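Local coordinates for Two-component sensor histidine kinase (Nostoc sp., PDB 3OLO), which is a predicted sensor kinase that probably autophosphorylates on a histidine in response to a signal, with the PAS domain modelled here probably serving as its sensory module, at residues E24-Q34 and R107-R115; R44-Q52 and Y85-V95. One frame throughout, in Å; residues are numbered along the deposited sequence.

Contact 1 (E24-Q34 and R107-R115); sequences EASFCLGDNWQ and RRFSCVFVR
Phe27 and Val112 form the apolar centre of this antiparallel pairing, in which strand 25-29 lies beside strand 107-115 in the five-stranded sheet of the PAS fold. Val112 CB sits over one face of the Phe27 ring, 3.8 Å from its centroid. CG of Phe27 stands between the backbone N and the carbonyl carbon (chi1 58°), which swings the ring across the neighbouring strand, where CE2 meets Val114 CG2 at 3.4 Å. On the same side of the sheet as Phe27, Leu29 CD1 packs against Val112 CG2. An alanine in place of Phe27 would probably leave Val112 and Val114 without their aromatic cover and open a gap on that side of the sheet. Backbone bonds run both ways between Phe27 and Val112, with Val112 N 2.8 Å from Phe27 O. The opposite face of the sheet carries Cys28, Cys111 and Phe113, packed against Leu18 of the second subunit; Ser26 OG lies 3.2 Å from Phe113 CD2. At one polar end Glu24 OE2 stays 4.3 Å from Arg115 NE, well out of the guanidinium plane, so any attraction is probably of charge alone; Arg115 has its salt bridge with Glu96. Water 1 joins Ala25 N to Val114 O, 2.6 Å from that oxygen.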
loop_
_atom_site.group_PDB
_atom_site.type_symbol
_atom_site.label_atom_id
_atom_site.label_comp_id
_atom_site.label_asym_id
_atom_site.label_seq_id
_atom_site.Cartn_x
_atom_site.Cartn_y
_atom_site.Cartn_z
ATOM N N GLU A 24 -2.385 -3.756 6.171
ATOM C CA GLU A 24 -3.285 -2.737 6.694
ATOM C C GLU A 24 -4.456 -2.466 5.750
ATOM O O GLU A 24 -4.284 -2.393 4.540
ATOM C CB GLU A 24 -2.533 -1.434 6.965
ATOM C CG GLU A 24 -3.473 -0.263 7.219
ATOM C CD GLU A 24 -2.950 0.707 8.263
ATOM O OE1 GLU A 24 -1.748 1.024 8.227
ATOM O OE2 GLU A 24 -3.741 1.152 9.123
ATOM N N ALA A 25 -5.645 -2.301 6.311
ATOM C CA ALA A 25 -6.797 -1.921 5.507
ATOM C C ALA A 25 -6.582 -0.524 4.935
ATOM O O ALA A 25 -6.354 0.434 5.666
ATOM C CB ALA A 25 -8.071 -1.979 6.328
ATOM N N SER A 26 -6.656 -0.429 3.615
ATOM C CA SER A 26 -6.443 0.817 2.892
ATOM C C SER A 26 -7.538 0.952 1.851
ATOM O O SER A 26 -7.883 -0.027 1.184
ATOM C CB SER A 26 -5.098 0.790 2.155
ATOM O OG SER A 26 -4.028 0.404 3.001
ATOM N N PHE A 27 -8.074 2.156 1.674
ATOM C CA PHE A 27 -9.074 2.344 0.622
ATOM C C PHE A 27 -9.224 3.797 0.225
ATOM O O PHE A 27 -8.745 4.686 0.920
ATOM C CB PHE A 27 -10.428 1.767 1.047
ATOM C CG PHE A 27 -10.975 2.357 2.318
ATOM C CD1 PHE A 27 -11.648 3.567 2.305
ATOM C CD2 PHE A 27 -10.831 1.688 3.526
ATOM C CE1 PHE A 27 -12.173 4.107 3.484
ATOM C CE2 PHE A 27 -11.345 2.214 4.703
ATOM C CZ PHE A 27 -12.012 3.427 4.686
ATOM N N CYS A 28 -9.876 4.027 -0.911
ATOM C CA CYS A 28 -10.123 5.381 -1.395
ATOM C C CYS A 28 -11.617 5.682 -1.414
ATOM O O CYS A 28 -12.401 4.848 -1.826
ATOM C CB CYS A 28 -9.547 5.560 -2.799
ATOM S SG CYS A 28 -7.744 5.581 -2.848
ATOM N N LEU A 29 -11.980 6.873 -0.948
ATOM C CA LEU A 29 -13.346 7.372 -0.984
ATOM C C LEU A 29 -13.433 8.548 -1.945
ATOM O O LEU A 29 -12.521 9.364 -1.994
ATOM C CB LEU A 29 -13.753 7.866 0.400
ATOM C CG LEU A 29 -13.666 6.846 1.526
ATOM C CD1 LEU A 29 -13.850 7.530 2.883
ATOM C CD2 LEU A 29 -14.705 5.760 1.305
ATOM N N GLY A 30 -14.531 8.636 -2.693
ATOM C CA GLY A 30 -14.810 9.787 -3.535
ATOM C C GLY A 30 -15.378 10.937 -2.720
ATOM O O GLY A 30 -15.487 10.855 -1.500
ATOM N N ASP A 31 -15.765 12.011 -3.393
ATOM C CA ASP A 31 -16.117 13.238 -2.694
ATOM C C ASP A 31 -17.402 13.073 -1.869
ATOM O O ASP A 31 -17.644 13.833 -0.933
ATOM C CB ASP A 31 -16.234 14.400 -3.692
ATOM C CG ASP A 31 -15.954 15.759 -3.055
ATOM O OD1 ASP A 31 -15.052 15.863 -2.195
ATOM O OD2 ASP A 31 -16.644 16.734 -3.418
ATOM N N ASN A 32 -18.221 12.080 -2.209
ATOM C CA ASN A 32 -19.423 11.785 -1.424
ATOM C C ASN A 32 -19.244 10.552 -0.534
ATOM O O ASN A 32 -20.216 9.938 -0.115
ATOM C CB ASN A 32 -20.638 11.592 -2.331
ATOM C CG ASN A 32 -20.599 12.482 -3.557
ATOM O OD1 ASN A 32 -20.655 13.709 -3.449
ATOM N ND2 ASN A 32 -20.513 11.866 -4.734
ATOM N N TRP A 33 -17.992 10.202 -0.264
ATOM C CA TRP A 33 -17.639 9.110 0.641
ATOM C C TRP A 33 -18.019 7.730 0.100
ATOM O O TRP A 33 -18.050 6.759 0.847
ATOM C CB TRP A 33 -18.248 9.327 2.033
ATOM C CG TRP A 33 -18.173 10.748 2.477
ATOM C CD1 TRP A 33 -19.191 11.660 2.482
ATOM C CD2 TRP A 33 -17.015 11.437 2.959
ATOM N NE1 TRP A 33 -18.738 12.874 2.943
ATOM C CE2 TRP A 33 -17.406 12.765 3.243
ATOM C CE3 TRP A 33 -15.683 11.064 3.179
ATOM C CZ2 TRP A 33 -16.511 13.723 3.732
ATOM C CZ3 TRP A 33 -14.792 12.018 3.668
ATOM C CH2 TRP A 33 -15.212 13.332 3.935
ATOM N N GLN A 34 -18.296 7.649 -1.194
ATOM C CA GLN A 34 -18.444 6.361 -1.872
ATOM C C GLN A 34 -17.075 5.685 -2.005
ATOM O O GLN A 34 -16.089 6.344 -2.304
ATOM C CB GLN A 34 -19.079 6.545 -3.258
ATOM C CG GLN A 34 -18.188 7.195 -4.335
ATOM C CD GLN A 34 -18.236 8.725 -4.341
ATOM O OE1 GLN A 34 -18.167 9.370 -3.297
ATOM N NE2 GLN A 34 -18.353 9.307 -5.531
ATOM N N ARG A 107 -11.118 14.977 -9.970
ATOM C CA ARG A 107 -11.606 14.136 -8.881
ATOM C C ARG A 107 -10.894 14.476 -7.585
ATOM O O ARG A 107 -9.678 14.378 -7.504
ATOM C CB ARG A 107 -11.371 12.658 -9.193
ATOM C CG ARG A 107 -12.639 11.857 -9.374
ATOM C CD ARG A 107 -12.772 10.768 -8.320
ATOM N NE ARG A 107 -14.170 10.389 -8.110
ATOM C CZ ARG A 107 -14.994 10.989 -7.251
ATOM N NH1 ARG A 107 -16.249 10.568 -7.146
ATOM N NH2 ARG A 107 -14.574 12.006 -6.500
ATOM N N ARG A 108 -11.650 14.884 -6.574
ATOM C CA ARG A 108 -11.114 14.944 -5.230
ATOM C C ARG A 108 -11.508 13.646 -4.535
ATOM O O ARG A 108 -12.639 13.176 -4.666
ATOM C CB ARG A 108 -11.644 16.160 -4.471
ATOM C CG ARG A 108 -10.980 16.378 -3.114
ATOM C CD ARG A 108 -11.188 17.797 -2.619
ATOM N NE ARG A 108 -10.821 17.957 -1.214
ATOM C CZ ARG A 108 -9.589 18.219 -0.783
ATOM N NH1 ARG A 108 -9.354 18.351 0.517
ATOM N NH2 ARG A 108 -8.588 18.343 -1.646
ATOM N N PHE A 109 -10.567 13.049 -3.817
ATOM C CA PHE A 109 -10.835 11.788 -3.137
ATOM C C PHE A 109 -9.910 11.688 -1.949
ATOM O O PHE A 109 -9.017 12.500 -1.796
ATOM C CB PHE A 109 -10.615 10.611 -4.082
ATOM C CG PHE A 109 -9.219 10.529 -4.628
ATOM C CD1 PHE A 109 -8.814 11.358 -5.654
ATOM C CD2 PHE A 109 -8.317 9.619 -4.115
ATOM C CE1 PHE A 109 -7.525 11.280 -6.159
ATOM C CE2 PHE A 109 -7.036 9.533 -4.613
ATOM C CZ PHE A 109 -6.637 10.366 -5.636
ATOM N N SER A 110 -10.134 10.714 -1.085
ATOM C CA SER A 110 -9.244 10.558 0.044
ATOM C C SER A 110 -8.672 9.161 0.060
ATOM O O SER A 110 -9.311 8.211 -0.365
ATOM C CB SER A 110 -9.954 10.880 1.359
ATOM O OG SER A 110 -11.090 10.070 1.519
ATOM N N CYS A 111 -7.421 9.081 0.490
ATOM C CA CYS A 111 -6.784 7.835 0.839
ATOM C C CYS A 111 -7.010 7.631 2.315
ATOM O O CYS A 111 -6.803 8.539 3.119
ATOM C CB CYS A 111 -5.286 7.912 0.552
ATOM S SG CYS A 111 -4.912 7.997 -1.202
ATOM N N VAL A 112 -7.425 6.431 2.672
ATOM C CA VAL A 112 -7.764 6.132 4.039
ATOM C C VAL A 112 -6.998 4.892 4.471
ATOM O O VAL A 112 -7.010 3.885 3.774
ATOM C CB VAL A 112 -9.280 5.889 4.161
ATOM C CG1 VAL A 112 -9.664 5.551 5.579
ATOM C CG2 VAL A 112 -10.035 7.112 3.687
ATOM N N PHE A 113 -6.310 4.980 5.603
ATOM C CA PHE A 113 -5.724 3.807 6.242
ATOM C C PHE A 113 -6.425 3.547 7.570
ATOM O O PHE A 113 -6.636 4.466 8.362
ATOM C CB PHE A 113 -4.230 4.007 6.437
ATOM C CG PHE A 113 -3.493 4.175 5.148
ATOM C CD1 PHE A 113 -3.353 5.426 4.578
ATOM C CD2 PHE A 113 -2.985 3.076 4.479
ATOM C CE1 PHE A 113 -2.690 5.583 3.379
ATOM C CE2 PHE A 113 -2.313 3.227 3.283
ATOM C CZ PHE A 113 -2.179 4.480 2.728
ATOM N N VAL A 114 -6.781 2.290 7.812
ATOM C CA VAL A 114 -7.605 1.943 8.965
ATOM C C VAL A 114 -6.961 0.844 9.798
ATOM O O VAL A 114 -6.641 -0.229 9.298
ATOM C CB VAL A 114 -9.005 1.516 8.522
ATOM C CG1 VAL A 114 -9.941 1.359 9.728
ATOM C CG2 VAL A 114 -9.548 2.550 7.553
ATOM N N ARG A 115 -6.746 1.146 11.074
ATOM C CA ARG A 115 -6.190 0.189 12.015
ATOM C C ARG A 115 -7.310 -0.279 12.913
ATOM O O ARG A 115 -8.050 0.529 13.463
ATOM C CB ARG A 115 -5.102 0.834 12.873
ATOM C CG ARG A 115 -3.786 1.060 12.163
ATOM C CD ARG A 115 -2.803 1.837 13.031
ATOM N NE ARG A 115 -2.889 3.276 12.795
ATOM C CZ ARG A 115 -2.040 4.170 13.297
ATOM N NH1 ARG A 115 -2.195 5.462 13.027
ATOM N NH2 ARG A 115 -1.037 3.777 14.071
HETATM O O HOH W 1 -5.941 -2.746 9.278
HETATM O O HOH W 2 -13.419 11.642 0.475
#

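Contact 2 (R44-Q52 and Y85-V95); sequences RMTEYSREQ and YRSQSGRIFLV
Glu47 reaches into the Ser87-Gly90 type I turn, part of the hairpin joining two antiparallel strands of the PAS sheet, and its carboxylate gathers the loop. Three donors grip OE1: Ser89 OG on the syn side at 2.6 Å, Ser89 N on the anti side, and Ser87 OG from above the carboxylate plane, also at 2.6 Å. Glu47 OE2 takes the salt bridge from Arg91 NE at 3.0 Å, with carboxylate and guanidinium planes 73° apart. Gln88 CB stands over the centre of the Tyr48 ring, 3.5 Å from the centroid. With CG of Gln88 anti to the backbone N (chi1 178°) and the chain extended, its amide stacks over the CD1-CE1 side of the ring, the planes 28° apart. There Gln88 NE2 gives hydrogen bonds to Glu47 O and, longer, to Gln52 OE1, while Gln52 NE2 returns one to Gln88 OE1. A capping box with Ser49 positions Gln52. In helix 40-46, Met45 (selenomethionine) sets SE at the edge of Phe93, a Met-aromatic contact, and CE at the edge of Tyr85, 3.6 Å from CE2. Glu47 is the first residue past that helix, with positive phi, and Ser87 OG also accepts from Arg91 N at 3.0 Å.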
loop_
_atom_site.group_PDB
_atom_site.type_symbol
_atom_site.label_atom_id
_atom_site.label_comp_id
_atom_site.label_asym_id
_atom_site.label_seq_id
_atom_site.Cartn_x
_atom_site.Cartn_y
_atom_site.Cartn_z
ATOM N N ARG A 44 -11.504 -7.957 4.096
ATOM C CA ARG A 44 -11.460 -8.834 5.256
ATOM C C ARG A 44 -12.037 -8.162 6.508
ATOM O O ARG A 44 -12.807 -8.767 7.251
ATOM C CB ARG A 44 -10.028 -9.295 5.540
ATOM C CG ARG A 44 -9.945 -10.185 6.786
ATOM C CD ARG A 44 -8.596 -10.134 7.483
ATOM N NE ARG A 44 -8.725 -10.587 8.871
ATOM C CZ ARG A 44 -8.970 -9.795 9.918
ATOM N NH1 ARG A 44 -9.103 -8.472 9.765
ATOM N NH2 ARG A 44 -9.073 -10.330 11.132
HETATM N N MSE A 45 -11.665 -6.913 6.747
HETATM C CA MSE A 45 -12.057 -6.231 7.977
HETATM C C MSE A 45 -13.555 -5.934 8.006
HETATM O O MSE A 45 -14.235 -6.138 9.019
HETATM C CB MSE A 45 -11.284 -4.921 8.118
HETATM C CG MSE A 45 -11.690 -4.101 9.322
HETATM SE SE MSE A 45 -10.702 -2.392 9.403
HETATM C CE MSE A 45 -11.435 -1.522 7.849
ATOM N N THR A 46 -14.068 -5.433 6.898
ATOM C CA THR A 46 -15.472 -5.061 6.824
ATOM C C THR A 46 -16.357 -6.280 6.519
ATOM O O THR A 46 -17.565 -6.237 6.729
ATOM C CB THR A 46 -15.696 -4.045 5.714
ATOM O OG1 THR A 46 -15.415 -4.671 4.451
ATOM C CG2 THR A 46 -14.793 -2.834 5.899
ATOM N N GLU A 47 -15.739 -7.340 5.997
ATOM C CA GLU A 47 -16.403 -8.617 5.698
ATOM C C GLU A 47 -17.320 -8.540 4.493
ATOM O O GLU A 47 -18.127 -9.429 4.268
ATOM C CB GLU A 47 -17.157 -9.159 6.918
ATOM C CG GLU A 47 -16.252 -9.265 8.125
ATOM C CD GLU A 47 -16.907 -9.929 9.291
ATOM O OE1 GLU A 47 -18.037 -9.525 9.639
ATOM O OE2 GLU A 47 -16.290 -10.855 9.861
ATOM N N TYR A 48 -17.165 -7.480 3.710
ATOM C CA TYR A 48 -17.865 -7.349 2.444
ATOM C C TYR A 48 -16.943 -7.711 1.299
ATOM O O TYR A 48 -15.738 -7.535 1.386
ATOM C CB TYR A 48 -18.339 -5.920 2.262
ATOM C CG TYR A 48 -19.472 -5.554 3.171
ATOM C CD1 TYR A 48 -20.782 -5.829 2.813
ATOM C CD2 TYR A 48 -19.232 -4.925 4.386
ATOM C CE1 TYR A 48 -21.825 -5.496 3.644
ATOM C CE2 TYR A 48 -20.264 -4.586 5.219
ATOM C CZ TYR A 48 -21.559 -4.878 4.843
ATOM O OH TYR A 48 -22.569 -4.541 5.672
ATOM N N SER A 49 -17.517 -8.223 0.222
ATOM C CA SER A 49 -16.734 -8.551 -0.949
ATOM C C SER A 49 -16.365 -7.248 -1.633
ATOM O O SER A 49 -16.965 -6.203 -1.364
ATOM C CB SER A 49 -17.547 -9.420 -1.904
ATOM O OG SER A 49 -18.479 -8.618 -2.609
ATOM N N ARG A 50 -15.381 -7.309 -2.519
ATOM C CA ARG A 50 -14.908 -6.114 -3.189
ATOM C C ARG A 50 -16.035 -5.534 -4.020
ATOM O O ARG A 50 -16.238 -4.335 -4.037
ATOM C CB ARG A 50 -13.708 -6.411 -4.086
ATOM C CG ARG A 50 -13.326 -5.220 -4.980
ATOM C CD ARG A 50 -11.947 -5.353 -5.622
ATOM N NE ARG A 50 -10.865 -5.090 -4.678
ATOM C CZ ARG A 50 -10.144 -6.028 -4.072
ATOM N NH1 ARG A 50 -10.379 -7.313 -4.297
ATOM N NH2 ARG A 50 -9.176 -5.678 -3.241
ATOM N N GLU A 51 -16.778 -6.393 -4.703
ATOM C CA GLU A 51 -17.843 -5.926 -5.568
ATOM C C GLU A 51 -18.960 -5.279 -4.746
ATOM O O GLU A 51 -19.630 -4.363 -5.222
ATOM C CB GLU A 51 -18.392 -7.079 -6.410
ATOM C CG GLU A 51 -17.351 -7.745 -7.309
ATOM C CD GLU A 51 -16.933 -6.875 -8.486
ATOM O OE1 GLU A 51 -17.486 -7.061 -9.595
ATOM O OE2 GLU A 51 -16.043 -6.011 -8.309
ATOM N N GLN A 52 -19.161 -5.747 -3.517
ATOM C CA GLN A 52 -20.158 -5.139 -2.637
ATOM C C GLN A 52 -19.699 -3.755 -2.203
ATOM O O GLN A 52 -20.457 -2.793 -2.269
ATOM C CB GLN A 52 -20.398 -5.994 -1.396
ATOM C CG GLN A 52 -21.282 -7.195 -1.619
ATOM C CD GLN A 52 -21.464 -8.009 -0.362
ATOM O OE1 GLN A 52 -20.530 -8.652 0.108
ATOM N NE2 GLN A 52 -22.675 -7.997 0.188
ATOM N N TYR A 85 -16.831 0.765 13.317
ATOM C CA TYR A 85 -17.323 0.152 12.092
ATOM C C TYR A 85 -18.243 -1.023 12.389
ATOM O O TYR A 85 -18.069 -1.716 13.392
ATOM C CB TYR A 85 -16.153 -0.390 11.274
ATOM C CG TYR A 85 -15.380 0.634 10.469
ATOM C CD1 TYR A 85 -15.632 1.997 10.579
ATOM C CD2 TYR A 85 -14.402 0.221 9.577
ATOM C CE1 TYR A 85 -14.909 2.927 9.824
ATOM C CE2 TYR A 85 -13.688 1.134 8.816
ATOM C CZ TYR A 85 -13.947 2.483 8.941
ATOM O OH TYR A 85 -13.220 3.383 8.181
ATOM N N ARG A 86 -19.225 -1.243 11.519
ATOM C CA ARG A 86 -20.026 -2.456 11.567
ATOM C C ARG A 86 -19.723 -3.287 10.340
ATOM O O ARG A 86 -19.786 -2.793 9.213
ATOM C CB ARG A 86 -21.520 -2.158 11.617
ATOM C CG ARG A 86 -22.365 -3.426 11.603
ATOM C CD ARG A 86 -23.845 -3.133 11.490
ATOM N NE ARG A 86 -24.348 -2.392 12.642
ATOM C CZ ARG A 86 -24.813 -1.148 12.603
ATOM N NH1 ARG A 86 -24.859 -0.479 11.456
ATOM N NH2 ARG A 86 -25.254 -0.574 13.716
ATOM N N SER A 87 -19.392 -4.552 10.567
ATOM C CA SER A 87 -19.012 -5.441 9.484
ATOM C C SER A 87 -20.257 -6.137 8.957
ATOM O O SER A 87 -21.323 -6.060 9.565
ATOM C CB SER A 87 -18.002 -6.469 9.968
ATOM O OG SER A 87 -18.587 -7.335 10.920
ATOM N N GLN A 88 -20.114 -6.828 7.836
ATOM C CA GLN A 88 -21.251 -7.480 7.225
ATOM C C GLN A 88 -21.920 -8.494 8.164
ATOM O O GLN A 88 -23.143 -8.625 8.161
ATOM C CB GLN A 88 -20.861 -8.145 5.911
ATOM C CG GLN A 88 -22.056 -8.877 5.313
ATOM C CD GLN A 88 -21.981 -9.039 3.820
ATOM O OE1 GLN A 88 -22.974 -8.857 3.130
ATOM N NE2 GLN A 88 -20.804 -9.398 3.310
ATOM N N SER A 89 -21.147 -9.203 8.981
ATOM C CA SER A 89 -21.763 -10.156 9.908
ATOM C C SER A 89 -22.249 -9.495 11.203
ATOM O O SER A 89 -22.646 -10.172 12.150
ATOM C CB SER A 89 -20.799 -11.295 10.226
ATOM O OG SER A 89 -19.736 -10.845 11.033
ATOM N N GLY A 90 -22.212 -8.171 11.245
ATOM C CA GLY A 90 -22.762 -7.438 12.369
ATOM C C GLY A 90 -21.788 -7.209 13.510
ATOM O O GLY A 90 -22.205 -6.882 14.611
ATOM N N ARG A 91 -20.493 -7.382 13.271
ATOM C CA ARG A 91 -19.518 -7.056 14.305
ATOM C C ARG A 91 -19.416 -5.545 14.393
ATOM O O ARG A 91 -19.378 -4.859 13.371
ATOM C CB ARG A 91 -18.144 -7.650 13.998
ATOM C CG ARG A 91 -18.137 -9.157 13.764
ATOM C CD ARG A 91 -16.805 -9.596 13.142
ATOM N NE ARG A 91 -16.769 -11.017 12.784
ATOM C CZ ARG A 91 -16.410 -11.989 13.616
ATOM N NH1 ARG A 91 -16.071 -11.707 14.866
ATOM N NH2 ARG A 91 -16.400 -13.250 13.205
ATOM N N ILE A 92 -19.403 -5.032 15.618
ATOM C CA ILE A 92 -19.138 -3.626 15.868
ATOM C C ILE A 92 -17.767 -3.530 16.524
ATOM O O ILE A 92 -17.527 -4.153 17.557
ATOM C CB ILE A 92 -20.167 -3.020 16.835
ATOM C CG1 ILE A 92 -21.600 -3.285 16.349
ATOM C CG2 ILE A 92 -19.908 -1.526 17.014
ATOM C CD1 ILE A 92 -22.020 -2.460 15.160
ATOM N N PHE A 93 -16.864 -2.756 15.937
ATOM C CA PHE A 93 -15.522 -2.640 16.490
ATOM C C PHE A 93 -14.950 -1.232 16.307
ATOM O O PHE A 93 -15.289 -0.529 15.353
ATOM C CB PHE A 93 -14.595 -3.699 15.870
ATOM C CG PHE A 93 -14.597 -3.711 14.360
ATOM C CD1 PHE A 93 -15.619 -4.341 13.659
ATOM C CD2 PHE A 93 -13.571 -3.101 13.643
ATOM C CE1 PHE A 93 -15.625 -4.361 12.277
ATOM C CE2 PHE A 93 -13.566 -3.119 12.260
ATOM C CZ PHE A 93 -14.593 -3.747 11.570
ATOM N N LEU A 94 -14.094 -0.825 17.237
ATOM C CA LEU A 94 -13.420 0.462 17.144
ATOM C C LEU A 94 -12.254 0.384 16.165
ATOM O O LEU A 94 -11.509 -0.595 16.156
ATOM C CB LEU A 94 -12.906 0.870 18.513
ATOM C CG LEU A 94 -12.390 2.295 18.655
ATOM C CD1 LEU A 94 -13.508 3.304 18.422
ATOM C CD2 LEU A 94 -11.780 2.467 20.034
ATOM N N VAL A 95 -12.113 1.418 15.340
ATOM C CA VAL A 95 -10.973 1.560 14.438
ATOM C C VAL A 95 -10.394 2.972 14.531
ATOM O O VAL A 95 -11.006 3.878 15.099
ATOM C CB VAL A 95 -11.367 1.305 12.966
ATOM C CG1 VAL A 95 -11.993 -0.067 12.804
ATOM C CG2 VAL A 95 -12.337 2.368 12.479
HETATM O O HOH W 3 -17.860 -13.722 10.764
HETATM O O HOH W 4 -22.114 -2.572 7.590
#

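In the fold
The centres of contacts 1 and 2 lie about 15 Å apart, and both reach the same antiparallel sheet, in which strand 107-116 is flanked by strands 25-29 and 92-104. Contact 1 lies about 4 Å from the centre of the chain and contact 2 about 12 Å, where the end of helix 40-46 meets the 78-86/92-104 hairpin. They share a largely apolar seam: Val114 CG1 lies 3.5 Å from Val95 CB, Ala25 CB 3.7 Å from Met45 CE, and Phe27 CZ 3.7 Å from Tyr85 OH. Met45 thus packs on Ala25, Val114 and Tyr85 of the sheet, on the side where PAS domains commonly enclose a ligand pocket; whether this one binds a ligand is not established.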